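Local coordinates for protein bacteriohemerythrin (Methylococcus capsulatus, PDB 4XPX) that binds oxygen reversibly at a non-haem two-iron centre and may store it or deliver it to oxygen-requiring enzymes, at residues 20-24 with 53-57; 16-21 with 60-64; 31-36 with 101-107. One frame throughout, in Å; residues are numbered along the deposited sequence.

Contact 1 of 3, residues 20-24 with 53-57; sequences QHKTI and YVVMH. With FE2 (Fe (II) ion), chain C.
Gln20 on helix 15-34 faces His57 on helix 40-67 where the two helices run antiparallel, the axes of segments 20-24 and 53-57 at 163° and 10.3 Å apart at their closest. The OE1 of Gln20 takes the N-H of His57 ND1 at 2.7 Å in a nearly straight bond; the donor lies tilted from the amide's carbonyl plane, while OE1 sits in the plane of the imidazole. With its proton on ND1 engaged by Gln20, the ring presents NE2 to the iron. His57 NE2 and His21 NE2 each bind the same iron at 2.1 Å. The two nitrogens stand 2.9 Å apart as neighbouring ligands, their rings obliquely turned. In the hemerythrin four-helix bundle these histidines are two of the four protein ligands of this iron; Glu61 and Asp121 are the others, and two waters complete its surroundings. Gln20 is thus a second-shell residue that fixes the rotation of a first-shell histidine, and its own NE2 is held by Ser60. Shortening this residue to an alanine removes OE1 and is likely to leave His57 ND1 without its acceptor and the imidazole freer to turn about its bond to the iron. Farther along, Tyr53, with its CG anti to the backbone N (chi1 -169°), reaches across to helix 15-34, and Thr23 CG2 lies over one face, toward the rim, 3.6 Å from the ring centroid, in a CH-pi contact. Ile24 CG1 meets the edge of the same ring at Tyr53 CD2, 3.7 Å away. The methyl end of that isoleucine, CD1, packs 3.7 Å from His57 CD2.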
loop_
_atom_site.group_PDB
_atom_site.type_symbol
_atom_site.label_atom_id
_atom_site.label_comp_id
_atom_site.label_asym_id
_atom_site.label_seq_id
_atom_site.Cartn_x
_atom_site.Cartn_y
_atom_site.Cartn_z
ATOM N N GLN A 20 -2.738 9.842 -0.792
ATOM C CA GLN A 20 -1.945 8.704 -1.291
ATOM C C GLN A 20 -2.670 7.399 -1.053
ATOM O O GLN A 20 -2.630 6.496 -1.910
ATOM C CB GLN A 20 -0.520 8.700 -0.635
ATOM C CG GLN A 20 0.307 9.890 -1.092
ATOM C CD GLN A 20 1.676 9.917 -0.459
ATOM O OE1 GLN A 20 1.935 9.406 0.580
ATOM N NE2 GLN A 20 2.635 10.451 -1.220
ATOM N N HIS A 21 -3.351 7.268 0.091
ATOM C CA HIS A 21 -4.154 6.039 0.315
ATOM C C HIS A 21 -5.213 5.873 -0.736
ATOM O O HIS A 21 -5.470 4.773 -1.246
ATOM C CB HIS A 21 -4.765 6.046 1.702
ATOM C CG HIS A 21 -3.749 5.932 2.794
ATOM N ND1 HIS A 21 -3.968 6.379 4.082
ATOM C CD2 HIS A 21 -2.481 5.389 2.798
ATOM C CE1 HIS A 21 -2.882 6.075 4.809
ATOM N NE2 HIS A 21 -1.944 5.496 4.070
ATOM N N LYS A 22 -5.911 6.986 -1.081
ATOM C CA LYS A 22 -6.971 6.888 -2.110
ATOM C C LYS A 22 -6.372 6.456 -3.429
ATOM O O LYS A 22 -6.999 5.604 -4.157
ATOM C CB LYS A 22 -7.708 8.207 -2.230
ATOM C CG LYS A 22 -8.550 8.557 -1.042
ATOM C CD LYS A 22 -9.053 9.969 -1.143
ATOM C CE LYS A 22 -9.553 10.418 0.121
ATOM N NZ LYS A 22 -10.255 11.722 0.083
ATOM N N THR A 23 -5.172 6.961 -3.809
ATOM C CA THR A 23 -4.544 6.477 -5.028
ATOM C C THR A 23 -4.197 5.009 -4.937
ATOM O O THR A 23 -4.446 4.248 -5.911
ATOM C CB THR A 23 -3.266 7.294 -5.306
ATOM O OG1 THR A 23 -3.608 8.651 -5.600
ATOM C CG2 THR A 23 -2.451 6.711 -6.449
ATOM N N ILE A 24 -3.642 4.546 -3.818
ATOM C CA ILE A 24 -3.346 3.133 -3.649
ATOM C C ILE A 24 -4.606 2.305 -3.879
ATOM O O ILE A 24 -4.562 1.271 -4.571
ATOM C CB ILE A 24 -2.688 2.875 -2.305
ATOM C CG1 ILE A 24 -1.287 3.463 -2.243
ATOM C CG2 ILE A 24 -2.653 1.391 -2.009
ATOM C CD1 ILE A 24 -0.679 3.567 -0.871
ATOM N N TYR A 53 4.322 2.966 -6.451
ATOM C CA TYR A 53 3.586 4.001 -5.744
ATOM C C TYR A 53 3.545 3.722 -4.265
ATOM O O TYR A 53 3.712 4.669 -3.430
ATOM C CB TYR A 53 2.168 4.151 -6.345
ATOM C CG TYR A 53 1.525 5.369 -5.802
ATOM C CD1 TYR A 53 1.760 6.580 -6.364
ATOM C CD2 TYR A 53 0.688 5.324 -4.700
ATOM C CE1 TYR A 53 1.211 7.761 -5.844
ATOM C CE2 TYR A 53 0.141 6.470 -4.160
ATOM C CZ TYR A 53 0.373 7.653 -4.714
ATOM O OH TYR A 53 -0.189 8.774 -4.171
ATOM N N VAL A 54 3.281 2.476 -3.862
ATOM C CA VAL A 54 3.263 2.107 -2.457
ATOM C C VAL A 54 4.614 2.443 -1.802
ATOM O O VAL A 54 4.665 3.022 -0.681
ATOM C CB VAL A 54 2.894 0.661 -2.276
ATOM C CG1 VAL A 54 3.102 0.199 -0.819
ATOM C CG2 VAL A 54 1.416 0.455 -2.657
ATOM N N VAL A 55 5.712 2.096 -2.437
ATOM C CA VAL A 55 7.031 2.406 -1.863
ATOM C C VAL A 55 7.193 3.895 -1.703
ATOM O O VAL A 55 7.746 4.340 -0.653
ATOM C CB VAL A 55 8.106 1.744 -2.704
ATOM C CG1 VAL A 55 9.514 2.321 -2.394
ATOM C CG2 VAL A 55 8.093 0.279 -2.636
ATOM N N MET A 56 6.758 4.674 -2.652
ATOM C CA MET A 56 6.847 6.107 -2.540
ATOM C C MET A 56 5.991 6.634 -1.406
ATOM O O MET A 56 6.432 7.531 -0.620
ATOM C CB MET A 56 6.441 6.734 -3.872
ATOM C CG MET A 56 6.581 8.221 -3.918
ATOM S SD MET A 56 5.190 9.050 -3.138
ATOM C CE MET A 56 3.796 8.523 -4.096
ATOM N N HIS A 57 4.788 6.087 -1.225
ATOM C CA HIS A 57 3.924 6.453 -0.130
ATOM C C HIS A 57 4.627 6.171 1.212
ATOM O O HIS A 57 4.587 7.010 2.160
ATOM C CB HIS A 57 2.626 5.671 -0.239
ATOM C CG HIS A 57 1.790 5.755 1.017
ATOM N ND1 HIS A 57 1.340 6.941 1.550
ATOM C CD2 HIS A 57 1.389 4.792 1.886
ATOM C CE1 HIS A 57 0.687 6.672 2.693
ATOM N NE2 HIS A 57 0.708 5.375 2.926
HETATM FE FE FE2 C . -0.180 4.567 4.711
HETATM O O HOH W 1 1.170 3.145 5.014
HETATM O O HOH W 2 -0.904 2.445 3.571
#

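Contact 2 of 3, residues 16-21 with 60-64; sequences FADDQH and SEETE. With FE2 (Fe (II) ion), chain C; FE2 (Fe (II) ion), chain B.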
loop_
_atom_site.group_PDB
_atom_site.type_symbol
_atom_site.label_atom_id
_atom_site.label_comp_id
_atom_site.label_asym_id
_atom_site.label_seq_id
_atom_site.Cartn_x
_atom_site.Cartn_y
_atom_site.Cartn_z
ATOM N N PHE A 16 -1.953 14.580 3.003
ATOM C CA PHE A 16 -1.175 13.914 1.974
ATOM C C PHE A 16 -1.379 12.424 2.080
ATOM O O PHE A 16 -1.366 11.730 1.022
ATOM C CB PHE A 16 0.292 14.285 1.970
ATOM C CG PHE A 16 1.145 13.540 3.019
ATOM C CD1 PHE A 16 1.379 14.107 4.286
ATOM C CD2 PHE A 16 1.715 12.228 2.785
ATOM C CE1 PHE A 16 2.102 13.409 5.241
ATOM C CE2 PHE A 16 2.425 11.584 3.743
ATOM C CZ PHE A 16 2.671 12.184 4.940
ATOM N N ALA A 17 -1.471 11.899 3.277
ATOM C CA ALA A 17 -1.579 10.497 3.474
ATOM C C ALA A 17 -2.888 9.982 3.018
ATOM O O ALA A 17 -2.992 8.930 2.340
ATOM C CB ALA A 17 -1.364 10.146 4.933
ATOM N N ASP A 18 -3.972 10.664 3.332
ATOM C CA ASP A 18 -5.270 10.274 2.832
ATOM C C ASP A 18 -5.298 10.243 1.308
ATOM O O ASP A 18 -5.866 9.319 0.704
ATOM C CB ASP A 18 -6.356 11.204 3.320
ATOM C CG ASP A 18 -6.618 11.091 4.843
ATOM O OD1 ASP A 18 -6.297 10.137 5.502
ATOM O OD2 ASP A 18 -7.274 12.101 5.308
ATOM N N ASP A 19 -4.693 11.249 0.665
ATOM C CA ASP A 19 -4.676 11.284 -0.788
ATOM C C ASP A 19 -3.892 10.137 -1.379
ATOM O O ASP A 19 -4.339 9.488 -2.371
ATOM C CB ASP A 19 -4.067 12.599 -1.259
ATOM C CG ASP A 19 -4.993 13.771 -1.057
ATOM O OD1 ASP A 19 -6.204 13.592 -0.837
ATOM O OD2 ASP A 19 -4.421 14.909 -1.038
ATOM N N GLN A 20 -2.738 9.842 -0.792
ATOM C CA GLN A 20 -1.945 8.704 -1.291
ATOM C C GLN A 20 -2.670 7.399 -1.053
ATOM O O GLN A 20 -2.630 6.496 -1.910
ATOM C CB GLN A 20 -0.520 8.700 -0.635
ATOM C CG GLN A 20 0.307 9.890 -1.092
ATOM C CD GLN A 20 1.676 9.917 -0.459
ATOM O OE1 GLN A 20 1.935 9.406 0.580
ATOM N NE2 GLN A 20 2.635 10.451 -1.220
ATOM N N HIS A 21 -3.351 7.268 0.091
ATOM C CA HIS A 21 -4.154 6.039 0.315
ATOM C C HIS A 21 -5.213 5.873 -0.736
ATOM O O HIS A 21 -5.470 4.773 -1.246
ATOM C CB HIS A 21 -4.765 6.046 1.702
ATOM C CG HIS A 21 -3.749 5.932 2.794
ATOM N ND1 HIS A 21 -3.968 6.379 4.082
ATOM C CD2 HIS A 21 -2.481 5.389 2.798
ATOM C CE1 HIS A 21 -2.882 6.075 4.809
ATOM N NE2 HIS A 21 -1.944 5.496 4.070
ATOM N N SER A 60 7.137 8.697 1.919
ATOM C CA SER A 60 6.534 9.955 2.298
ATOM C C SER A 60 6.131 9.973 3.751
ATOM O O SER A 60 6.432 10.954 4.504
ATOM C CB SER A 60 5.302 10.216 1.449
ATOM O OG SER A 60 5.541 10.285 0.043
ATOM N N GLU A 61 5.456 8.923 4.208
ATOM C CA GLU A 61 5.080 8.828 5.608
ATOM C C GLU A 61 6.359 8.792 6.474
ATOM O O GLU A 61 6.392 9.463 7.557
ATOM C CB GLU A 61 4.312 7.534 5.914
ATOM C CG GLU A 61 2.878 7.532 5.399
ATOM C CD GLU A 61 2.121 6.299 5.881
ATOM O OE1 GLU A 61 2.735 5.422 6.458
ATOM O OE2 GLU A 61 0.860 6.292 5.650
ATOM N N GLU A 62 7.342 8.035 6.098
ATOM C CA GLU A 62 8.545 7.877 6.948
ATOM C C GLU A 62 9.274 9.172 7.067
ATOM O O GLU A 62 9.774 9.499 8.185
ATOM C CB GLU A 62 9.444 6.792 6.366
ATOM C CG GLU A 62 8.850 5.416 6.548
ATOM C CD GLU A 62 9.449 4.350 5.656
ATOM O OE1 GLU A 62 10.647 4.521 5.200
ATOM O OE2 GLU A 62 8.826 3.276 5.422
ATOM N N THR A 63 9.422 9.934 6.010
ATOM C CA THR A 63 10.125 11.206 6.086
ATOM C C THR A 63 9.415 12.107 7.032
ATOM O O THR A 63 10.095 12.791 7.902
ATOM C CB THR A 63 10.234 11.851 4.690
ATOM O OG1 THR A 63 10.976 10.998 3.804
ATOM C CG2 THR A 63 10.886 13.207 4.755
ATOM N N GLU A 64 8.115 12.203 6.978
ATOM C CA GLU A 64 7.383 13.071 7.868
ATOM C C GLU A 64 7.442 12.593 9.294
ATOM O O GLU A 64 7.659 13.421 10.223
ATOM C CB GLU A 64 5.957 13.197 7.370
ATOM C CG GLU A 64 5.734 13.953 6.095
ATOM C CD GLU A 64 6.395 15.290 6.014
ATOM O OE1 GLU A 64 6.054 16.035 6.915
ATOM O OE2 GLU A 64 7.281 15.571 5.137
HETATM FE FE FE2 C . -0.180 4.567 4.711
HETATM FE FE FE2 B . 2.083 3.453 7.075
HETATM O O HOH W 1 1.170 3.145 5.014
HETATM O O HOH W 2 -0.904 2.445 3.571
#
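The carboxylate bridge of the hemerythrin di-iron centre reaches this contact from helix 40-67, whose Glu61 meets His21 of helix 15-34 at one iron of the four-helix bundle. The extended chain of Glu61 beyond CG brings the carboxylate between the irons, where it bridges them: OE2 lies 2.2 Å from the iron that His21 also binds, and OE1 binds the second iron, also at 2.2 Å. Water 1 lies between the same two irons. The His21 ring and the carboxylate plane stand 82° apart, and His21 NE2 comes within 3.3 Å of Glu61 OE2 as a fellow ligand. Tyr124 OH is hydrogen-bonded to that OE2, while His76, His80, His116 and Asp121 join OE1 at the second iron, Asp121 being shared with the first. Outward from the metals, the Gln20 amide, whose oxygen serves His57, sends its NE2 to Ser60 OG at 3.2 Å; the hydroxyl lies in the amide plane and is also bonded to Met56 O. Phe16 packs beside them. Its CG sits between the backbone N and the carbonyl carbon (chi1 81°), and the ring reaches helix 40-67 with CE2 3.9 Å from Ser60 CB and CZ 3.7 Å from Glu64 CG.

Contact 3 of 3, residues 31-36 with 101-107; sequences LHDTAA and VNQDTTR
The start of helix 103-121 packs here against the end of helix 15-34, with Gln103 lying over the imidazole of His32. The Gln103 amide and the His32 ring are stacked, their planes only 10° apart, and Gln103 CD comes to 3.1 Å from His32 CE1 over one face. The glutamine chain, extended beyond CG, sets NE2 over the centre of the ring, from where it donates to the backbone O of His32 at 2.8 Å. That N-H arrives from above the carbonyl plane. At the ring's edge, His32 ND1 and Thr106 OG1 share a nearly straight hydrogen bond of 2.8 Å. The imidazole is put between these partners by a CG anti to the backbone N (chi1 -178°), and together they hold it by face and by edge. Segment 101-107 is also the beginning of a bundle helix, closed by a capping box: Asn102 is the N-cap, its OD1 accepting weakly from the backbone N atoms of Asp104 and Thr105, and its own N donating back to Thr105 OG1 at 3.0 Å. One turn on, Arg107 NH2 makes a salt bridge with Asp104 OD1. Deeper between the helices, Thr106 turns its methyl CG2 to Leu31 CG at 3.6 Å, and Leu31 continues onto Gln46 and Leu50 of helix 40-67. Ala35 presses its small CB against the backbone of the cap, 3.7 Å from Asn102 C. Water 3 joins the two backbones, donating to Ala35 O and accepting from the Gln103 N at 2.9 Å.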
loop_
_atom_site.group_PDB
_atom_site.type_symbol
_atom_site.label_atom_id
_atom_site.label_comp_id
_atom_site.label_asym_id
_atom_site.label_seq_id
_atom_site.Cartn_x
_atom_site.Cartn_y
_atom_site.Cartn_z
ATOM N N LEU A 31 -5.676 -3.332 -10.514
ATOM C CA LEU A 31 -4.968 -4.602 -10.567
ATOM C C LEU A 31 -5.906 -5.749 -10.291
ATOM O O LEU A 31 -5.805 -6.826 -10.977
ATOM C CB LEU A 31 -3.832 -4.616 -9.529
ATOM C CG LEU A 31 -2.946 -5.887 -9.555
ATOM C CD1 LEU A 31 -2.315 -6.185 -10.879
ATOM C CD2 LEU A 31 -1.881 -5.774 -8.458
ATOM N N HIS A 32 -6.826 -5.588 -9.454
ATOM C CA HIS A 32 -7.745 -6.660 -9.014
ATOM C C HIS A 32 -8.584 -7.167 -10.145
ATOM O O HIS A 32 -8.784 -8.385 -10.295
ATOM C CB HIS A 32 -8.642 -6.162 -7.879
ATOM C CG HIS A 32 -9.573 -7.203 -7.342
ATOM N ND1 HIS A 32 -9.127 -8.365 -6.746
ATOM C CD2 HIS A 32 -10.925 -7.260 -7.310
ATOM C CE1 HIS A 32 -10.165 -9.091 -6.371
ATOM N NE2 HIS A 32 -11.268 -8.444 -6.700
ATOM N N ASP A 33 -9.060 -6.109 -10.955
ATOM C CA ASP A 33 -9.843 -6.393 -12.158
ATOM C C ASP A 33 -9.011 -7.088 -13.181
ATOM O O ASP A 33 -9.427 -8.126 -13.791
ATOM C CB ASP A 33 -10.473 -5.092 -12.645
ATOM C CG ASP A 33 -11.612 -4.610 -11.786
ATOM O OD1 ASP A 33 -12.172 -5.321 -10.923
ATOM O OD2 ASP A 33 -11.930 -3.435 -12.043
ATOM N N THR A 34 -7.854 -6.628 -13.438
ATOM C CA THR A 34 -6.974 -7.237 -14.432
ATOM C C THR A 34 -6.540 -8.616 -14.019
ATOM O O THR A 34 -6.292 -9.544 -14.904
ATOM C CB THR A 34 -5.847 -6.254 -14.698
ATOM O OG1 THR A 34 -6.376 -4.941 -15.030
ATOM C CG2 THR A 34 -4.958 -6.762 -15.802
ATOM N N ALA A 35 -6.409 -8.876 -12.729
ATOM C CA ALA A 35 -5.970 -10.150 -12.201
ATOM C C ALA A 35 -7.011 -11.261 -12.402
ATOM O O ALA A 35 -6.653 -12.445 -12.155
ATOM C CB ALA A 35 -5.569 -10.027 -10.748
ATOM N N ALA A 36 -8.222 -10.951 -12.769
ATOM C CA ALA A 36 -9.236 -11.933 -13.162
ATOM C C ALA A 36 -9.134 -12.333 -14.606
ATOM O O ALA A 36 -9.958 -13.154 -15.089
ATOM C CB ALA A 36 -10.579 -11.443 -12.825
ATOM N N VAL A 101 0.130 -13.618 -10.563
ATOM C CA VAL A 101 -0.632 -12.666 -9.784
ATOM C C VAL A 101 -2.098 -12.939 -10.064
ATOM O O VAL A 101 -2.498 -13.023 -11.235
ATOM C CB VAL A 101 -0.176 -11.258 -10.143
ATOM C CG1 VAL A 101 -1.162 -10.244 -9.663
ATOM C CG2 VAL A 101 1.266 -11.075 -9.511
ATOM N N ASN A 102 -2.901 -13.049 -9.003
ATOM C CA ASN A 102 -4.326 -13.346 -9.140
ATOM C C ASN A 102 -5.062 -12.565 -8.070
ATOM O O ASN A 102 -4.466 -11.710 -7.382
ATOM C CB ASN A 102 -4.531 -14.823 -9.135
ATOM C CG ASN A 102 -4.037 -15.439 -7.876
ATOM O OD1 ASN A 102 -4.121 -14.858 -6.779
ATOM N ND2 ASN A 102 -3.474 -16.660 -7.969
ATOM N N GLN A 103 -6.353 -12.782 -7.946
ATOM C CA GLN A 103 -7.143 -12.000 -7.021
ATOM C C GLN A 103 -6.807 -12.351 -5.540
ATOM O O GLN A 103 -7.224 -11.594 -4.630
ATOM C CB GLN A 103 -8.624 -12.071 -7.268
ATOM C CG GLN A 103 -8.987 -11.346 -8.549
ATOM C CD GLN A 103 -10.472 -11.120 -8.744
ATOM O OE1 GLN A 103 -11.314 -11.868 -8.179
ATOM N NE2 GLN A 103 -10.814 -10.114 -9.515
ATOM N N ASP A 104 -6.096 -13.479 -5.272
ATOM C CA ASP A 104 -5.589 -13.613 -3.906
ATOM C C ASP A 104 -4.454 -12.667 -3.640
ATOM O O ASP A 104 -4.277 -12.227 -2.477
ATOM C CB ASP A 104 -5.088 -15.032 -3.657
ATOM C CG ASP A 104 -6.171 -16.034 -3.556
ATOM O OD1 ASP A 104 -7.304 -15.821 -3.904
ATOM O OD2 ASP A 104 -5.831 -17.110 -2.979
ATOM N N THR A 105 -3.691 -12.281 -4.665
ATOM C CA THR A 105 -2.638 -11.329 -4.461
ATOM C C THR A 105 -3.214 -9.982 -4.057
ATOM O O THR A 105 -2.764 -9.319 -3.092
ATOM C CB THR A 105 -1.829 -11.116 -5.782
ATOM O OG1 THR A 105 -1.579 -12.385 -6.410
ATOM C CG2 THR A 105 -0.583 -10.305 -5.481
ATOM N N THR A 106 -4.238 -9.520 -4.814
ATOM C CA THR A 106 -4.873 -8.228 -4.493
ATOM C C THR A 106 -5.652 -8.290 -3.222
ATOM O O THR A 106 -5.621 -7.285 -2.463
ATOM C CB THR A 106 -5.694 -7.769 -5.678
ATOM O OG1 THR A 106 -6.456 -8.842 -6.159
ATOM C CG2 THR A 106 -4.804 -7.221 -6.772
ATOM N N ARG A 107 -6.309 -9.410 -2.883
ATOM C CA ARG A 107 -6.933 -9.474 -1.548
ATOM C C ARG A 107 -5.919 -9.447 -0.445
ATOM O O ARG A 107 -6.227 -8.881 0.641
ATOM C CB ARG A 107 -7.845 -10.677 -1.424
ATOM C CG ARG A 107 -9.187 -10.530 -2.079
ATOM C CD ARG A 107 -10.115 -11.672 -1.755
ATOM N NE ARG A 107 -9.691 -12.885 -2.429
ATOM C CZ ARG A 107 -10.234 -13.232 -3.666
ATOM N NH1 ARG A 107 -11.125 -12.581 -4.208
ATOM N NH2 ARG A 107 -9.746 -14.302 -4.262
HETATM O O HOH W 3 -7.640 -14.139 -10.217
HETATM O O HOH W 4 -4.693 -14.360 -13.030
#

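How the contacts relate
All three contacts use helix 15-34. Contacts 1 and 2 pair it with helix 40-67, share Gln20 and His21, and have centres 8 Å apart; both reach the same iron and its two waters. Contact 3 pairs the far end of that helix with the start of helix 103-121, its centre about 17 Å from that of contact 1 and about 24 Å from that of contact 2, which lies across the chain's centre from it. Segments 31-36 and 101-107 alternate with those of contacts 1 and 2: 31-36 falls between their two segments and 101-107 after both. Helix 15-34 thus runs from the iron site to contact 3, which lies away from it.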